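Local atomic coordinates of malonyl CoA-acyl carrier protein transacylase (Staphylococcus aureus, PDB entry 3IM9), a protein that catalyses the transfer of the malonyl group from malonyl-CoA to holo-acyl carrier protein, supplying malonyl-ACP for fatty acid biosynthesis. Residues Val234-Asn239 with Ser251-Gln256. Sequence-based numbering, arbitrary orientation.
Sequences VVQNVN and SNMVKQ. With CA (calcium ion), chain B.
Val238 and Gln256 bring the two backbones closest, their CA atoms 5.3 Å apart, where the chain leading on from Val235 meets helix 246-256. Val238 is short and branched, which suits a seat against the helix backbone: CG1 rests 3.3 Å from Gln256 CA, while CG2 lies 3.4 Å from Asn252 CG. Having CG1 anti to its own carbonyl carbon (chi1 -67°) turns both methyls to the helix. Gln236, longer and extended beyond CG, reaches across beside it. Its OE1 accepts a nearly straight hydrogen bond from Asn252 ND2 (2.9 Å, 163° at the hydrogen), whose short side chain keeps the N-H close to the helix; the oxygen lies in the amide plane of Asn252, yet the donor stands above the carbonyl plane of Gln236. Gln236 NE2 passes 3.3 Å from Met253 SD and is hydrogen-bonded to Glu100. A water joins Val238 N to Asn252 O. The calcium ion is bound by Gln256 OE1 at 2.6 Å and Met253 O at 2.7 Å, with Tyr101 OH a further ligand; since Met253 serves through its backbone, its flexible thioether can bend toward Gln236. Gln256 is long enough for OE1 to reach the metal, where Arg122 also donates to it, and NE2 to bond Ser97 O, fixing the amide's rotation. Ser97 and His207 are probably catalytic, as in relatives; Asn237 approaches the Ser97 side chain and Gln256 that of His207. Val238 methyls, one amide-amide bond and a bridging water thus join the loop to a helix carrying two metal ligands beside the probable active site.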
loop_
_atom_site.group_PDB
_atom_site.type_symbol
_atom_site.label_atom_id
_atom_site.label_comp_id
_atom_site.label_asym_id
_atom_site.label_seq_id
_atom_site.Cartn_x
_atom_site.Cartn_y
_atom_site.Cartn_z
ATOM N N VAL A 234 -13.998 -1.555 -0.113
ATOM C CA VAL A 234 -12.513 -1.441 0.013
ATOM C C VAL A 234 -12.102 -2.875 0.382
ATOM O O VAL A 234 -12.537 -3.393 1.470
ATOM C CB VAL A 234 -12.150 -0.477 1.086
ATOM C CG1 VAL A 234 -10.597 -0.457 1.232
ATOM C CG2 VAL A 234 -12.711 0.942 0.834
ATOM N N VAL A 235 -11.293 -3.534 -0.442
ATOM C CA VAL A 235 -10.814 -4.891 -0.110
ATOM C C VAL A 235 -9.621 -4.692 0.812
ATOM O O VAL A 235 -8.587 -4.201 0.376
ATOM C CB VAL A 235 -10.478 -5.692 -1.324
ATOM C CG1 VAL A 235 -10.058 -7.147 -0.949
ATOM C CG2 VAL A 235 -11.768 -5.785 -2.194
ATOM N N GLN A 236 -9.768 -5.017 2.090
ATOM C CA GLN A 236 -8.770 -4.655 3.100
ATOM C C GLN A 236 -7.620 -5.645 3.152
ATOM O O GLN A 236 -7.774 -6.874 2.930
ATOM C CB GLN A 236 -9.386 -4.459 4.487
ATOM C CG GLN A 236 -10.374 -3.300 4.392
ATOM C CD GLN A 236 -10.671 -2.711 5.788
ATOM O OE1 GLN A 236 -11.617 -3.167 6.490
ATOM N NE2 GLN A 236 -9.905 -1.721 6.210
ATOM N N ASN A 237 -6.412 -5.096 3.441
ATOM C CA ASN A 237 -5.224 -5.914 3.472
ATOM C C ASN A 237 -5.259 -7.014 4.539
ATOM O O ASN A 237 -4.610 -8.046 4.354
ATOM C CB ASN A 237 -3.997 -5.007 3.782
ATOM C CG ASN A 237 -3.541 -4.143 2.639
ATOM O OD1 ASN A 237 -3.965 -4.258 1.446
ATOM N ND2 ASN A 237 -2.676 -3.236 3.009
ATOM N N VAL A 238 -5.927 -6.743 5.670
ATOM C CA VAL A 238 -5.864 -7.685 6.854
ATOM C C VAL A 238 -6.596 -8.968 6.484
ATOM O O VAL A 238 -6.140 -10.043 6.818
ATOM C CB VAL A 238 -6.450 -7.049 8.138
ATOM C CG1 VAL A 238 -5.643 -5.964 8.611
ATOM C CG2 VAL A 238 -7.809 -6.484 7.997
ATOM N N ASN A 239 -7.750 -8.846 5.787
ATOM C CA ASN A 239 -8.651 -10.039 5.607
ATOM C C ASN A 239 -9.008 -10.355 4.194
ATOM O O ASN A 239 -9.658 -11.374 3.933
ATOM C CB ASN A 239 -9.965 -9.803 6.467
ATOM C CG ASN A 239 -10.829 -8.629 5.931
ATOM O OD1 ASN A 239 -10.390 -7.853 5.070
ATOM N ND2 ASN A 239 -12.122 -8.517 6.398
ATOM N N SER A 251 -11.337 -0.394 12.405
ATOM C CA SER A 251 -10.695 -1.398 13.251
ATOM C C SER A 251 -9.642 -2.171 12.441
ATOM O O SER A 251 -8.533 -2.468 12.919
ATOM C CB SER A 251 -11.786 -2.426 13.659
ATOM O OG SER A 251 -11.165 -3.440 14.404
ATOM N N ASN A 252 -9.941 -2.419 11.177
ATOM C CA ASN A 252 -8.997 -3.138 10.296
ATOM C C ASN A 252 -7.796 -2.279 9.905
ATOM O O ASN A 252 -6.760 -2.881 9.563
ATOM C CB ASN A 252 -9.749 -3.612 9.061
ATOM C CG ASN A 252 -10.531 -4.899 9.356
ATOM O OD1 ASN A 252 -10.241 -5.600 10.342
ATOM N ND2 ASN A 252 -11.463 -5.208 8.517
ATOM N N MET A 253 -7.902 -0.962 10.012
ATOM C CA MET A 253 -6.704 -0.178 9.775
ATOM C C MET A 253 -5.759 -0.282 10.945
ATOM O O MET A 253 -4.498 -0.129 10.724
ATOM C CB MET A 253 -7.084 1.331 9.605
ATOM C CG MET A 253 -7.977 1.590 8.284
ATOM S SD MET A 253 -7.645 0.578 6.864
ATOM C CE MET A 253 -5.915 1.086 6.414
ATOM N N VAL A 254 -6.280 -0.395 12.184
ATOM C CA VAL A 254 -5.363 -0.600 13.263
ATOM C C VAL A 254 -4.724 -2.046 13.152
ATOM O O VAL A 254 -3.471 -2.188 13.275
ATOM C CB VAL A 254 -6.105 -0.479 14.648
ATOM C CG1 VAL A 254 -5.072 -0.653 15.739
ATOM C CG2 VAL A 254 -6.718 0.920 14.686
ATOM N N LYS A 255 -5.550 -3.048 12.841
ATOM C CA LYS A 255 -4.987 -4.452 12.710
ATOM C C LYS A 255 -3.979 -4.538 11.571
ATOM O O LYS A 255 -3.039 -5.300 11.646
ATOM C CB LYS A 255 -6.087 -5.456 12.422
ATOM C CG LYS A 255 -7.083 -5.496 13.574
ATOM C CD LYS A 255 -8.149 -6.559 13.296
ATOM C CE LYS A 255 -9.046 -6.643 14.593
ATOM N NZ LYS A 255 -10.148 -7.675 14.416
ATOM N N GLN A 256 -4.174 -3.691 10.554
ATOM C CA GLN A 256 -3.317 -3.712 9.358
ATOM C C GLN A 256 -1.838 -3.497 9.773
ATOM O O GLN A 256 -0.926 -4.086 9.156
ATOM C CB GLN A 256 -3.736 -2.594 8.409
ATOM C CG GLN A 256 -3.096 -2.737 6.999
ATOM C CD GLN A 256 -2.850 -1.371 6.354
ATOM O OE1 GLN A 256 -2.400 -0.429 7.002
ATOM N NE2 GLN A 256 -3.151 -1.270 5.089
HETATM CA CA CA B . -2.858 1.120 9.047
HETATM O O HOH W 1 -6.598 -3.735 6.444
#